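Local coordinates for protein NADPH-ferredoxin reductase FprA (PDB 1LQU) that carries bound FAD and NADPH, catalyses electron exchange between NADP(H) and ferredoxin, and may supply electrons to P450 systems, at residues A[194-199]-A[265-270]; A[210-215]-A[246-251]. All blocks are in the same frame, centred on the assembly; numbering follows the deposited sequence. Where two conformers were deposited one is given.

How the contacts relate
Both contacts belong to the half of the protein that holds NADPH, and they illustrate how differently a sheet and the helices beside it are joined. Contact 1 lies inside the parallel sheet and is carried by main-chain hydrogen bonds between strands 193-197 and 265-270. Between 210-215 and 246-251, contact 2 is made by side-chain packing, without a hydrogen bond between the two segments; it is buried around Leu212 and Val251 and reaches the surface at Arg213. Each helix is the chain neighbour of one strand, and the two contacts meet where Leu215 packs on Met267 and Phe269. Contact 1 sends Arg199 to the adenosine end of the nucleotide, contact 2 Glu211 to its nicotinamide.

Contact 1 (A[194-199]-A[265-270]); sequences VVIVGR and RRMVFR. With NDP (NADPH dihydro-nicotinamide-adenine-dinucleotide phosphate), chain I.
With CG1 of Ile196 set anti to its carbonyl carbon (chi1 -60°) and the chain then extended, CD1 comes over one face of the Phe269 ring, while Phe269, turned the same way at chi1 -72°, lies alongside it. The resulting CH-pi contact puts CD1 4.1 Å from the centroid of the Phe269 ring, displaced toward the rim. The same methyl also touches the thioether arm of Met267, 3.9 Å from CG of that residue. This face of the sheet is packed by helix 157-167, whose Leu160 meets Phe269 and whose Ala163 and Leu167 meet Met267.

On the other face, Val195 CG1 rests 3.9 Å from Arg270 CG, the two side chains running side by side. Arg270 then bends away, and its guanidinium forms a salt bridge with Glu311.

Between the faces the strands pair in parallel, Val194 opposite Met267 through Val197 opposite Arg270. Five hydrogen bonds join them, from Val194 N to Arg266 O at one end to Gly198 N to Arg270 O at the other; the bond from Ile196 N to Val268 O measures 2.7 Å and is almost straight.

Just beyond the strand, Arg199 lays its guanidinium flat over the NADPH adenine, C5A lying 3.4 Å from its plane. Its NE bonds O1X, and NH2 bonds O3X at 2.8 Å, so the 2'-phosphate is held from the guanidinium edge. Contact over the adenine face and charge at the phosphate thus act together, consistent with selection of NADPH over NADH.

Contact 2 (A[210-215]-A[246-251]); sequences LELREL and KQNIKV. With NDP (NADPH dihydro-nicotinamide-adenine-dinucleotide phosphate), chain I.
Val251 lays its CG2 methyl over the centre of one face of the Arg213 guanidinium, 3.5 Å from NH1 of that arginine. Arg213 reaches it with an extended chain from CG to NE, and its CG already lies 3.7 Å from Val251 CG2, so aliphatic stem and flat head are both covered by one methyl. The guanidinium edge faces Gln247: NH2 of Arg213 and OE1 of Gln247 lie 3.6 Å apart, close to the guanidinium plane but too far for a hydrogen bond. The amide plane is turned 34° from that of the guanidinium, and any attraction here is probably a loose electrostatic one at the surface.

The other methyl of Val251 serves the buried side. With CG1 anti to the backbone N (chi1 171°), it comes 3.9 Å from CB of Leu212. Leu212 in turn crosses Asn248 at about a right angle, and its CD1 touches OD1 of Asn248 at 3.6 Å. That amide is oriented from outside the pair, OD1 bonding the Thr209 hydroxyl and ND2 the Phe207 carbonyl, which ties helix 243-256 to the entry of helix 209-213, and Tyr255 adds a bond from its hydroxyl to Leu212 O.

From another side of the short helix, OE2 of Glu211 accepts a bent hydrogen bond of 3.1 Å from the carboxamide N7N of NADPH, while Thr208 bonds its OE1. Helices packed beside a parallel sheet, as here, are characteristic of a Rossmann-type nucleotide-binding domain; in this protein the short helix also carries Glu211 to the nicotinamide carboxamide of the coenzyme.

Contact 1 (A[194-199]-A[265-270])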
ATOM      1  N   VAL A 194      15.575  -6.681  15.076  1.00  9.09           N
ATOM      2  CA  VAL A 194      15.195  -6.647  13.669  1.00  8.83           C
ATOM      3  C   VAL A 194      16.394  -6.074  12.922  1.00  9.12           C
ATOM      4  O   VAL A 194      16.876  -5.004  13.281  1.00  9.75           O
ATOM      5  CB  VAL A 194      13.973  -5.756  13.416  1.00  9.54           C
ATOM      6  CG1 VAL A 194      13.705  -5.685  11.894  1.00 10.62           C
ATOM      7  CG2 VAL A 194      12.766  -6.280  14.133  1.00 10.26           C
ATOM      8  N   VAL A 195      16.857  -6.780  11.897  1.00  8.81           N
ATOM      9  CA  VAL A 195      17.940  -6.286  11.050  1.00  8.97           C
ATOM     10  C   VAL A 195      17.341  -5.839   9.709  1.00  8.50           C
ATOM     11  O   VAL A 195      16.721  -6.658   9.037  1.00  8.84           O
ATOM     12  CB  VAL A 195      19.026  -7.365  10.825  1.00  9.36           C
ATOM     13  CG1 VAL A 195      20.193  -6.760  10.051  1.00 10.12           C
ATOM     14  CG2 VAL A 195      19.494  -7.957  12.137  1.00 10.52           C
ATOM     15  N   ILE A 196      17.486  -4.561   9.396  1.00  8.56           N
ATOM     16  CA  ILE A 196      16.979  -3.978   8.152  1.00  8.54           C
ATOM     17  C   ILE A 196      18.168  -3.965   7.184  1.00  8.03           C
ATOM     18  O   ILE A 196      19.185  -3.338   7.456  1.00  9.77           O
ATOM     19  CB  ILE A 196      16.442  -2.588   8.378  1.00  9.51           C
ATOM     20  CG1 ILE A 196      15.290  -2.605   9.380  1.00 10.73           C
ATOM     21  CG2 ILE A 196      15.996  -1.958   7.038  1.00 10.54           C
ATOM     22  CD1 ILE A 196      14.879  -1.246   9.819  1.00 13.95           C
ATOM     23  N   VAL A 197      18.002  -4.650   6.063  1.00  8.34           N
ATOM     24  CA  VAL A 197      19.084  -4.921   5.146  1.00  8.48           C
ATOM     25  C   VAL A 197      18.847  -4.262   3.786  1.00  7.94           C
ATOM     26  O   VAL A 197      17.909  -4.622   3.052  1.00  8.69           O
ATOM     27  CB  VAL A 197      19.240  -6.411   4.976  1.00  9.79           C
ATOM     28  CG1 VAL A 197      20.404  -6.751   4.107  1.00 12.02           C
ATOM     29  CG2 VAL A 197      19.378  -7.105   6.327  1.00 11.61           C
ATOM     30  N   GLY A 198      19.684  -3.274   3.483  1.00  8.05           N
ATOM     31  CA  GLY A 198      19.604  -2.536   2.242  1.00  7.86           C
ATOM     32  C   GLY A 198      20.703  -2.940   1.290  1.00  7.88           C
ATOM     33  O   GLY A 198      21.866  -3.074   1.686  1.00  8.12           O
ATOM     34  N   ARG A 199      20.340  -3.122   0.014  1.00  8.22           N
ATOM     35  CA  ARG A 199      21.307  -3.570  -0.978  1.00  8.25           C
ATOM     36  C   ARG A 199      22.272  -2.500  -1.430  1.00  7.89           C
ATOM     37  O   ARG A 199      23.435  -2.798  -1.703  1.00  8.26           O
ATOM     38  CB  ARG A 199      20.597  -4.226  -2.179  1.00  8.59           C
ATOM     39  CG  ARG A 199      19.704  -3.329  -3.011  1.00  8.92           C
ATOM     40  CD  ARG A 199      19.251  -4.039  -4.259  1.00 10.09           C
ATOM     41  NE  ARG A 199      18.283  -3.228  -4.956  1.00 10.01           N
ATOM     42  CZ  ARG A 199      17.622  -3.651  -6.026  1.00 10.53           C
ATOM     43  NH1 ARG A 199      17.827  -4.875  -6.466  1.00 12.26           N
ATOM     44  NH2 ARG A 199      16.729  -2.873  -6.599  1.00 12.44           N
ATOM     45  N   ARG A 265      15.833  -4.166  23.227  1.00 12.90           N
ATOM     46  CA  ARG A 265      15.448  -4.598  21.882  1.00 12.61           C
ATOM     47  C   ARG A 265      16.210  -3.687  20.900  1.00 13.22           C
ATOM     48  O   ARG A 265      16.460  -2.527  21.213  1.00 14.51           O
ATOM     49  CB  ARG A 265      13.940  -4.546  21.673  1.00 14.30           C
ATOM     50  CG  ARG A 265      13.163  -5.478  22.591  1.00 16.60           C
ATOM     51  CD  ARG A 265      11.641  -5.310  22.463  1.00 18.95           C
ATOM     52  NE  ARG A 265      11.091  -6.255  21.506  1.00 19.39           N
ATOM     53  CZ  ARG A 265       9.800  -6.413  21.233  1.00 18.43           C
ATOM     54  NH1 ARG A 265       8.843  -5.641  21.783  1.00 19.53           N
ATOM     55  NH2 ARG A 265       9.477  -7.355  20.373  1.00 16.26           N
ATOM     56  N   ARG A 266      16.536  -4.222  19.725  1.00 12.13           N
ATOM     57  CA  ARG A 266      17.439  -3.562  18.768  1.00 12.81           C
ATOM     58  C   ARG A 266      16.812  -3.519  17.364  1.00 10.88           C
ATOM     59  O   ARG A 266      16.334  -4.526  16.883  1.00 10.67           O
ATOM     60  CB  ARG A 266      18.771  -4.367  18.671  1.00 12.95           C
ATOM     61  CG  ARG A 266      19.694  -4.318  19.888  1.00 15.90           C
ATOM     62  CD  ARG A 266      20.691  -5.463  19.963  1.00 19.24           C
ATOM     63  NE  ARG A 266      21.460  -5.680  18.739  1.00 20.93           N
ATOM     64  CZ  ARG A 266      22.656  -5.183  18.472  1.00 23.31           C
ATOM     65  NH1 ARG A 266      23.264  -4.359  19.327  1.00 24.30           N
ATOM     66  NH2 ARG A 266      23.252  -5.518  17.330  1.00 24.74           N
ATOM     67  N   MET A 267      16.904  -2.369  16.715  1.00 10.58           N
ATOM     68  CA  MET A 267      16.633  -2.232  15.292  1.00  9.67           C
ATOM     69  C   MET A 267      17.962  -1.862  14.642  1.00  9.89           C
ATOM     70  O   MET A 267      18.481  -0.790  14.882  1.00 11.03           O
ATOM     71  CB  MET A 267      15.577  -1.156  15.066  1.00 11.98           C
ATOM     72  CG  MET A 267      15.124  -1.024  13.663  1.00 12.95           C
ATOM     73  SD  MET A 267      13.996   0.357  13.410  1.00 14.07           S
ATOM     74  CE  MET A 267      12.616  -0.121  14.440  1.00 15.00           C
ATOM     75  N   VAL A 268      18.511  -2.779  13.857  1.00  9.66           N
ATOM     76  CA  VAL A 268      19.839  -2.650  13.284  1.00 10.13           C
ATOM     77  C   VAL A 268      19.729  -2.347  11.789  1.00  9.90           C
ATOM     78  O   VAL A 268      18.988  -3.009  11.085  1.00 11.06           O
ATOM     79  CB  VAL A 268      20.625  -3.981  13.439  1.00 11.08           C
ATOM     80  CG1 VAL A 268      22.010  -3.885  12.827  1.00 12.56           C
ATOM     81  CG2 VAL A 268      20.712  -4.400  14.880  1.00 12.45           C
ATOM     82  N   PHE A 269      20.489  -1.372  11.315  1.00  9.81           N
ATOM     83  CA  PHE A 269      20.573  -1.068   9.890  1.00  9.50           C
ATOM     84  C   PHE A 269      21.873  -1.578   9.308  1.00  9.55           C
ATOM     85  O   PHE A 269      22.959  -1.204   9.780  1.00 10.66           O
ATOM     86  CB  PHE A 269      20.496   0.442   9.649  1.00 10.71           C
ATOM     87  CG  PHE A 269      19.132   1.029   9.884  1.00 11.27           C
ATOM     88  CD1 PHE A 269      18.707   1.348  11.145  1.00 13.20           C
ATOM     89  CD2 PHE A 269      18.279   1.282   8.818  1.00 11.81           C
ATOM     90  CE1 PHE A 269      17.441   1.888  11.357  1.00 14.03           C
ATOM     91  CE2 PHE A 269      17.027   1.809   9.012  1.00 12.74           C
ATOM     92  CZ  PHE A 269      16.596   2.135  10.289  1.00 14.37           C
ATOM     93  N   ARG A 270      21.764  -2.384   8.255  1.00  9.35           N
ATOM     94  CA  ARG A 270      22.905  -2.874   7.488  1.00  9.97           C
ATOM     95  C   ARG A 270      22.696  -2.444   6.041  1.00  9.42           C
ATOM     96  O   ARG A 270      21.619  -2.638   5.493  1.00 11.76           O
ATOM     97  CB  ARG A 270      22.938  -4.392   7.534  1.00 11.41           C
ATOM     98  CG  ARG A 270      23.391  -4.983   8.849  1.00 15.43           C
ATOM     99  CD  ARG A 270      24.879  -5.079   9.042  1.00 20.31           C
ATOM    100  NE  ARG A 270      25.560  -5.818   7.980  1.00 22.16           N
ATOM    101  CZ  ARG A 270      25.768  -7.136   7.912  1.00 24.94           C
ATOM    102  NH1 ARG A 270      25.333  -7.988   8.830  1.00 23.42           N
ATOM    103  NH2 ARG A 270      26.433  -7.609   6.872  1.00 25.75           N
TER
HETATM  104  PA  NDP I1458      10.148   1.903  -1.887  1.00  8.96           P
HETATM  105  O1A NDP I1458      10.159   3.161  -1.134  1.00  9.03           O
HETATM  106  O2A NDP I1458      10.214   1.971  -3.369  1.00  9.99           O
HETATM  107  O5B NDP I1458      11.349   1.017  -1.330  1.00  8.36           O
HETATM  108  C5B NDP I1458      11.613  -0.222  -1.914  1.00  8.27           C
HETATM  109  C4B NDP I1458      12.937  -0.726  -1.403  1.00  7.91           C
HETATM  110  O4B NDP I1458      13.171  -2.070  -1.879  1.00  8.36           O
HETATM  111  C3B NDP I1458      14.125   0.096  -1.877  1.00  8.75           C
HETATM  112  O3B NDP I1458      15.009   0.291  -0.773  1.00  8.71           O
HETATM  113  C2B NDP I1458      14.771  -0.800  -2.931  1.00  8.08           C
HETATM  114  O2B NDP I1458      16.156  -0.612  -3.089  1.00  8.49           O
HETATM  115  C1B NDP I1458      14.509  -2.129  -2.309  1.00  7.53           C
HETATM  116  N9A NDP I1458      14.672  -3.282  -3.176  1.00  7.93           N
HETATM  117  C8A NDP I1458      14.028  -3.533  -4.376  1.00  8.81           C
HETATM  118  N7A NDP I1458      14.408  -4.717  -4.856  1.00  8.68           N
HETATM  119  C5A NDP I1458      15.308  -5.249  -3.966  1.00  8.33           C
HETATM  120  C6A NDP I1458      16.007  -6.438  -3.928  1.00  8.47           C
HETATM  121  N6A NDP I1458      15.849  -7.430  -4.820  1.00 10.30           N
HETATM  122  N1A NDP I1458      16.842  -6.655  -2.860  1.00  9.42           N
HETATM  123  C2A NDP I1458      16.959  -5.708  -1.874  1.00  9.13           C
HETATM  124  N3A NDP I1458      16.297  -4.527  -1.870  1.00  8.24           N
HETATM  125  C4A NDP I1458      15.471  -4.346  -2.913  1.00  8.04           C
HETATM  126  O3  NDP I1458       8.861   1.010  -1.556  1.00  8.21           O
HETATM  127  PN  NDP I1458       8.014   0.715  -0.219  1.00  8.19           P
HETATM  128  O1N NDP I1458       8.879   0.721   0.981  1.00  8.51           O
HETATM  129  O2N NDP I1458       7.233  -0.470  -0.571  1.00  8.64           O
HETATM  130  O5D NDP I1458       7.105   2.007  -0.090  1.00  7.24           O
HETATM  131  C5D NDP I1458       6.119   2.264  -1.096  1.00  8.93           C
HETATM  132  C4D NDP I1458       5.786   3.752  -1.144  1.00  8.44           C
HETATM  133  O4D NDP I1458       4.916   4.105  -0.051  1.00  9.08           O
HETATM  134  C3D NDP I1458       7.027   4.612  -1.029  1.00  8.81           C
HETATM  135  O3D NDP I1458       6.895   5.758  -1.848  1.00 10.36           O
HETATM  136  C2D NDP I1458       6.992   5.015   0.439  1.00  8.15           C
HETATM  137  O2D NDP I1458       7.733   6.133   0.827  1.00  9.91           O
HETATM  138  C1D NDP I1458       5.541   5.091   0.756  1.00  8.99           C
HETATM  139  N1N NDP I1458       5.067   5.130   2.089  1.00  9.75           N
HETATM  140  C2N NDP I1458       5.124   6.292   2.799  1.00 10.42           C
HETATM  141  C3N NDP I1458       5.204   6.237   4.184  1.00 10.04           C
HETATM  142  C7N NDP I1458       5.302   7.520   4.830  1.00 10.91           C
HETATM  143  O7N NDP I1458       5.386   8.629   4.150  1.00 12.08           O
HETATM  144  N7N NDP I1458       5.315   7.519   6.161  1.00 13.41           N
HETATM  145  C4N NDP I1458       5.142   4.984   4.922  1.00 10.66           C
HETATM  146  C5N NDP I1458       5.145   3.735   4.075  1.00 10.95           C
HETATM  147  C6N NDP I1458       5.145   3.872   2.703  1.00 10.14           C
HETATM  148  P2B NDP I1458      16.777   0.114  -4.377  1.00 11.19           P
HETATM  149  O1X NDP I1458      18.215  -0.326  -4.352  1.00 12.21           O
HETATM  150  O2X NDP I1458      16.595   1.596  -4.173  1.00 12.27           O
HETATM  151  O3X NDP I1458      16.002  -0.373  -5.592  1.00 12.26           O

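Contact 2 (A[210-215]-A[246-251])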
ATOM      1  N   LEU A 210      11.307  12.107   8.510  1.00 12.03           N
ATOM      2  CA  LEU A 210      10.491  11.988   9.699  1.00 12.71           C
ATOM      3  C   LEU A 210      10.372  10.545  10.125  1.00 11.89           C
ATOM      4  O   LEU A 210      10.398  10.214  11.309  1.00 12.40           O
ATOM      5  CB  LEU A 210       9.096  12.577   9.466  1.00 14.02           C
ATOM      6  CG  LEU A 210       8.146  12.497  10.648  1.00 17.60           C
ATOM      7  CD1 LEU A 210       8.719  13.227  11.852  1.00 20.66           C
ATOM      8  CD2 LEU A 210       6.773  13.074  10.264  1.00 19.65           C
ATOM      9  N   GLU A 211      10.259   9.676   9.126  1.00 11.61           N
ATOM     10  CA  GLU A 211      10.108   8.264   9.358  1.00 12.23           C
ATOM     11  C   GLU A 211      11.345   7.679  10.045  1.00 11.70           C
ATOM     12  O   GLU A 211      11.249   6.802  10.888  1.00 12.98           O
ATOM     13  CB  GLU A 211       9.774   7.583   8.035  1.00 12.52           C
ATOM     14  CG  GLU A 211       8.356   7.909   7.587  1.00 14.33           C
ATOM     15  CD  GLU A 211       8.062   9.373   7.243  1.00 15.43           C
ATOM     16  OE1 GLU A 211       8.906  10.081   6.643  1.00 14.67           O
ATOM     17  OE2 GLU A 211       6.917   9.805   7.529  1.00 16.49           O
ATOM     18  N   LEU A 212      12.528   8.162   9.685  1.00 11.57           N
ATOM     19  CA  LEU A 212      13.750   7.768  10.388  1.00 11.65           C
ATOM     20  C   LEU A 212      13.821   8.392  11.775  1.00 11.79           C
ATOM     21  O   LEU A 212      14.215   7.738  12.731  1.00 12.46           O
ATOM     22  CB  LEU A 212      14.959   8.199   9.572  1.00 11.59           C
ATOM     23  CG  LEU A 212      15.260   7.350   8.333  1.00 11.88           C
ATOM     24  CD1 LEU A 212      16.363   8.031   7.568  1.00 12.37           C
ATOM     25  CD2 LEU A 212      15.640   5.921   8.728  1.00 12.09           C
ATOM     26  N   ARG A 213      13.438   9.654  11.904  1.00 12.34           N
ATOM     27  CA  ARG A 213      13.525  10.331  13.193  1.00 13.48           C
ATOM     28  C   ARG A 213      12.638   9.701  14.224  1.00 13.42           C
ATOM     29  O   ARG A 213      12.993   9.643  15.401  1.00 14.90           O
ATOM     30  CB  ARG A 213      13.095  11.784  13.066  1.00 15.14           C
ATOM     31  CG  ARG A 213      14.064  12.683  12.448  1.00 18.03           C
ATOM     32  CD  ARG A 213      13.662  14.157  12.611  1.00 22.66           C
ATOM     33  NE  ARG A 213      14.373  14.991  11.672  1.00 27.39           N
ATOM     34  CZ  ARG A 213      15.588  15.442  11.857  1.00 29.88           C
ATOM     35  NH1 ARG A 213      16.245  15.153  12.982  1.00 31.42           N
ATOM     36  NH2 ARG A 213      16.142  16.196  10.920  1.00 30.88           N
ATOM     37  N   GLU A 214      11.441   9.274  13.833  1.00 13.83           N
ATOM     38  CA  GLU A 214      10.479   8.758  14.803  0.50 14.32           C
ATOM     39  C   GLU A 214      10.907   7.450  15.458  1.00 14.24           C
ATOM     40  O   GLU A 214      10.404   7.095  16.502  1.00 15.06           O
ATOM     41  CB  GLU A 214       9.082   8.627  14.182  0.50 14.82           C
ATOM     42  CG  GLU A 214       8.901   7.507  13.175  0.50 15.20           C
ATOM     43  CD  GLU A 214       7.555   7.615  12.466  0.50 18.50           C
ATOM     44  OE1 GLU A 214       6.776   8.516  12.838  0.50 22.58           O
ATOM     45  OE2 GLU A 214       7.285   6.828  11.539  0.50 18.71           O
ATOM     46  N   LEU A 215      11.901   6.769  14.871  1.00 13.06           N
ATOM     47  CA  LEU A 215      12.400   5.545  15.469  1.00 13.27           C
ATOM     48  C   LEU A 215      12.996   5.812  16.862  1.00 13.74           C
ATOM     49  O   LEU A 215      12.997   4.918  17.706  1.00 15.96           O
ATOM     50  CB  LEU A 215      13.467   4.921  14.579  1.00 12.69           C
ATOM     51  CG  LEU A 215      13.007   4.629  13.151  1.00 12.74           C
ATOM     52  CD1 LEU A 215      14.127   4.104  12.327  1.00 12.89           C
ATOM     53  CD2 LEU A 215      11.834   3.667  13.152  1.00 13.50           C
ATOM     54  N   LYS A 246      20.182  14.548   2.484  1.00 14.32           N
ATOM     55  CA  LYS A 246      20.992  15.299   3.433  1.00 15.72           C
ATOM     56  C   LYS A 246      20.470  15.154   4.853  1.00 14.94           C
ATOM     57  O   LYS A 246      21.235  14.881   5.801  1.00 15.32           O
ATOM     58  CB  LYS A 246      21.001  16.774   3.018  1.00 17.65           C
ATOM     59  CG  LYS A 246      21.614  17.710   4.027  1.00 22.57           C
ATOM     60  CD  LYS A 246      21.745  19.122   3.495  1.00 27.26           C
ATOM     61  CE  LYS A 246      22.613  19.961   4.429  1.00 30.58           C
ATOM     62  NZ  LYS A 246      23.988  19.372   4.544  1.00 34.06           N
ATOM     63  N   GLN A 247      19.163  15.335   5.019  1.00 14.10           N
ATOM     64  CA  GLN A 247      18.576  15.209   6.350  1.00 14.01           C
ATOM     65  C   GLN A 247      18.618  13.791   6.878  1.00 12.71           C
ATOM     66  O   GLN A 247      18.889  13.569   8.062  1.00 12.90           O
ATOM     67  CB  GLN A 247      17.149  15.750   6.398  1.00 14.92           C
ATOM     68  CG  GLN A 247      17.072  17.219   6.039  1.00 17.75           C
ATOM     69  CD  GLN A 247      17.889  18.095   6.972  1.00 22.28           C
ATOM     70  OE1 GLN A 247      17.795  17.973   8.197  1.00 25.83           O
ATOM     71  NE2 GLN A 247      18.669  18.996   6.399  1.00 26.39           N
ATOM     72  N   ASN A 248      18.387  12.818   6.006  1.00 12.08           N
ATOM     73  CA  ASN A 248      18.438  11.422   6.400  1.00 11.46           C
ATOM     74  C   ASN A 248      19.808  11.086   6.964  1.00 11.20           C
ATOM     75  O   ASN A 248      19.914  10.396   7.969  1.00 11.64           O
ATOM     76  CB  ASN A 248      18.207  10.497   5.213  1.00 10.91           C
ATOM     77  CG  ASN A 248      16.763  10.393   4.787  1.00 10.78           C
ATOM     78  OD1 ASN A 248      15.843  10.920   5.425  1.00 11.25           O
ATOM     79  ND2 ASN A 248      16.561   9.671   3.708  1.00 10.92           N
ATOM     80  N   ILE A 249      20.863  11.511   6.276  1.00 11.85           N
ATOM     81  CA  ILE A 249      22.202  11.153   6.718  1.00 11.95           C
ATOM     82  C   ILE A 249      22.517  11.794   8.071  1.00 11.95           C
ATOM     83  O   ILE A 249      23.138  11.168   8.911  1.00 12.04           O
ATOM     84  CB  ILE A 249      23.252  11.483   5.650  1.00 12.47           C
ATOM     85  CG1 ILE A 249      23.036  10.673   4.373  1.00 15.23           C
ATOM     86  CG2 ILE A 249      24.668  11.244   6.171  1.00 13.65           C
ATOM     87  CD1 ILE A 249      22.822   9.197   4.577  1.00 17.06           C
ATOM     88  N   LYS A 250      22.047  13.000   8.311  1.00 13.27           N
ATOM     89  CA  LYS A 250      22.236  13.593   9.628  1.00 14.13           C
ATOM     90  C   LYS A 250      21.589  12.749  10.720  1.00 13.25           C
ATOM     91  O   LYS A 250      22.147  12.514  11.789  1.00 12.83           O
ATOM     92  CB  LYS A 250      21.695  15.019   9.640  1.00 16.16           C
ATOM     93  CG  LYS A 250      22.559  15.961   8.859  1.00 22.59           C
ATOM     94  CD  LYS A 250      22.212  17.412   9.037  1.00 28.19           C
ATOM     95  CE  LYS A 250      23.276  18.297   8.363  1.00 31.62           C
ATOM     96  NZ  LYS A 250      23.333  19.660   8.970  1.00 35.35           N
ATOM     97  N   VAL A 251      20.383  12.268  10.444  1.00 12.37           N
ATOM     98  CA  VAL A 251      19.688  11.420  11.383  1.00 11.52           C
ATOM     99  C   VAL A 251      20.441  10.101  11.616  1.00 11.15           C
ATOM    100  O   VAL A 251      20.614   9.644  12.762  1.00 11.63           O
ATOM    101  CB  VAL A 251      18.233  11.194  10.904  1.00 11.89           C
ATOM    102  CG1 VAL A 251      17.550  10.153  11.748  1.00 12.46           C
ATOM    103  CG2 VAL A 251      17.482  12.498  10.977  1.00 13.59           C
TER
HETATM  104  PA  NDP I1458      10.148   1.903  -1.887  1.00  8.96           P
HETATM  105  O1A NDP I1458      10.159   3.161  -1.134  1.00  9.03           O
HETATM  106  O2A NDP I1458      10.214   1.971  -3.369  1.00  9.99           O
HETATM  107  O5B NDP I1458      11.349   1.017  -1.330  1.00  8.36           O
HETATM  108  C5B NDP I1458      11.613  -0.222  -1.914  1.00  8.27           C
HETATM  109  C4B NDP I1458      12.937  -0.726  -1.403  1.00  7.91           C
HETATM  110  O4B NDP I1458      13.171  -2.070  -1.879  1.00  8.36           O
HETATM  111  C3B NDP I1458      14.125   0.096  -1.877  1.00  8.75           C
HETATM  112  O3B NDP I1458      15.009   0.291  -0.773  1.00  8.71           O
HETATM  113  C2B NDP I1458      14.771  -0.800  -2.931  1.00  8.08           C
HETATM  114  O2B NDP I1458      16.156  -0.612  -3.089  1.00  8.49           O
HETATM  115  C1B NDP I1458      14.509  -2.129  -2.309  1.00  7.53           C
HETATM  116  N9A NDP I1458      14.672  -3.282  -3.176  1.00  7.93           N
HETATM  117  C8A NDP I1458      14.028  -3.533  -4.376  1.00  8.81           C
HETATM  118  N7A NDP I1458      14.408  -4.717  -4.856  1.00  8.68           N
HETATM  119  C5A NDP I1458      15.308  -5.249  -3.966  1.00  8.33           C
HETATM  120  C6A NDP I1458      16.007  -6.438  -3.928  1.00  8.47           C
HETATM  121  N6A NDP I1458      15.849  -7.430  -4.820  1.00 10.30           N
HETATM  122  N1A NDP I1458      16.842  -6.655  -2.860  1.00  9.42           N
HETATM  123  C2A NDP I1458      16.959  -5.708  -1.874  1.00  9.13           C
HETATM  124  N3A NDP I1458      16.297  -4.527  -1.870  1.00  8.24           N
HETATM  125  C4A NDP I1458      15.471  -4.346  -2.913  1.00  8.04           C
HETATM  126  O3  NDP I1458       8.861   1.010  -1.556  1.00  8.21           O
HETATM  127  PN  NDP I1458       8.014   0.715  -0.219  1.00  8.19           P
HETATM  128  O1N NDP I1458       8.879   0.721   0.981  1.00  8.51           O
HETATM  129  O2N NDP I1458       7.233  -0.470  -0.571  1.00  8.64           O
HETATM  130  O5D NDP I1458       7.105   2.007  -0.090  1.00  7.24           O
HETATM  131  C5D NDP I1458       6.119   2.264  -1.096  1.00  8.93           C
HETATM  132  C4D NDP I1458       5.786   3.752  -1.144  1.00  8.44           C
HETATM  133  O4D NDP I1458       4.916   4.105  -0.051  1.00  9.08           O
HETATM  134  C3D NDP I1458       7.027   4.612  -1.029  1.00  8.81           C
HETATM  135  O3D NDP I1458       6.895   5.758  -1.848  1.00 10.36           O
HETATM  136  C2D NDP I1458       6.992   5.015   0.439  1.00  8.15           C
HETATM  137  O2D NDP I1458       7.733   6.133   0.827  1.00  9.91           O
HETATM  138  C1D NDP I1458       5.541   5.091   0.756  1.00  8.99           C
HETATM  139  N1N NDP I1458       5.067   5.130   2.089  1.00  9.75           N
HETATM  140  C2N NDP I1458       5.124   6.292   2.799  1.00 10.42           C
HETATM  141  C3N NDP I1458       5.204   6.237   4.184  1.00 10.04           C
HETATM  142  C7N NDP I1458       5.302   7.520   4.830  1.00 10.91           C
HETATM  143  O7N NDP I1458       5.386   8.629   4.150  1.00 12.08           O
HETATM  144  N7N NDP I1458       5.315   7.519   6.161  1.00 13.41           N
HETATM  145  C4N NDP I1458       5.142   4.984   4.922  1.00 10.66           C
HETATM  146  C5N NDP I1458       5.145   3.735   4.075  1.00 10.95           C
HETATM  147  C6N NDP I1458       5.145   3.872   2.703  1.00 10.14           C
HETATM  148  P2B NDP I1458      16.777   0.114  -4.377  1.00 11.19           P
HETATM  149  O1X NDP I1458      18.215  -0.326  -4.352  1.00 12.21           O
HETATM  150  O2X NDP I1458      16.595   1.596  -4.173  1.00 12.27           O
HETATM  151  O3X NDP I1458      16.002  -0.373  -5.592  1.00 12.26           O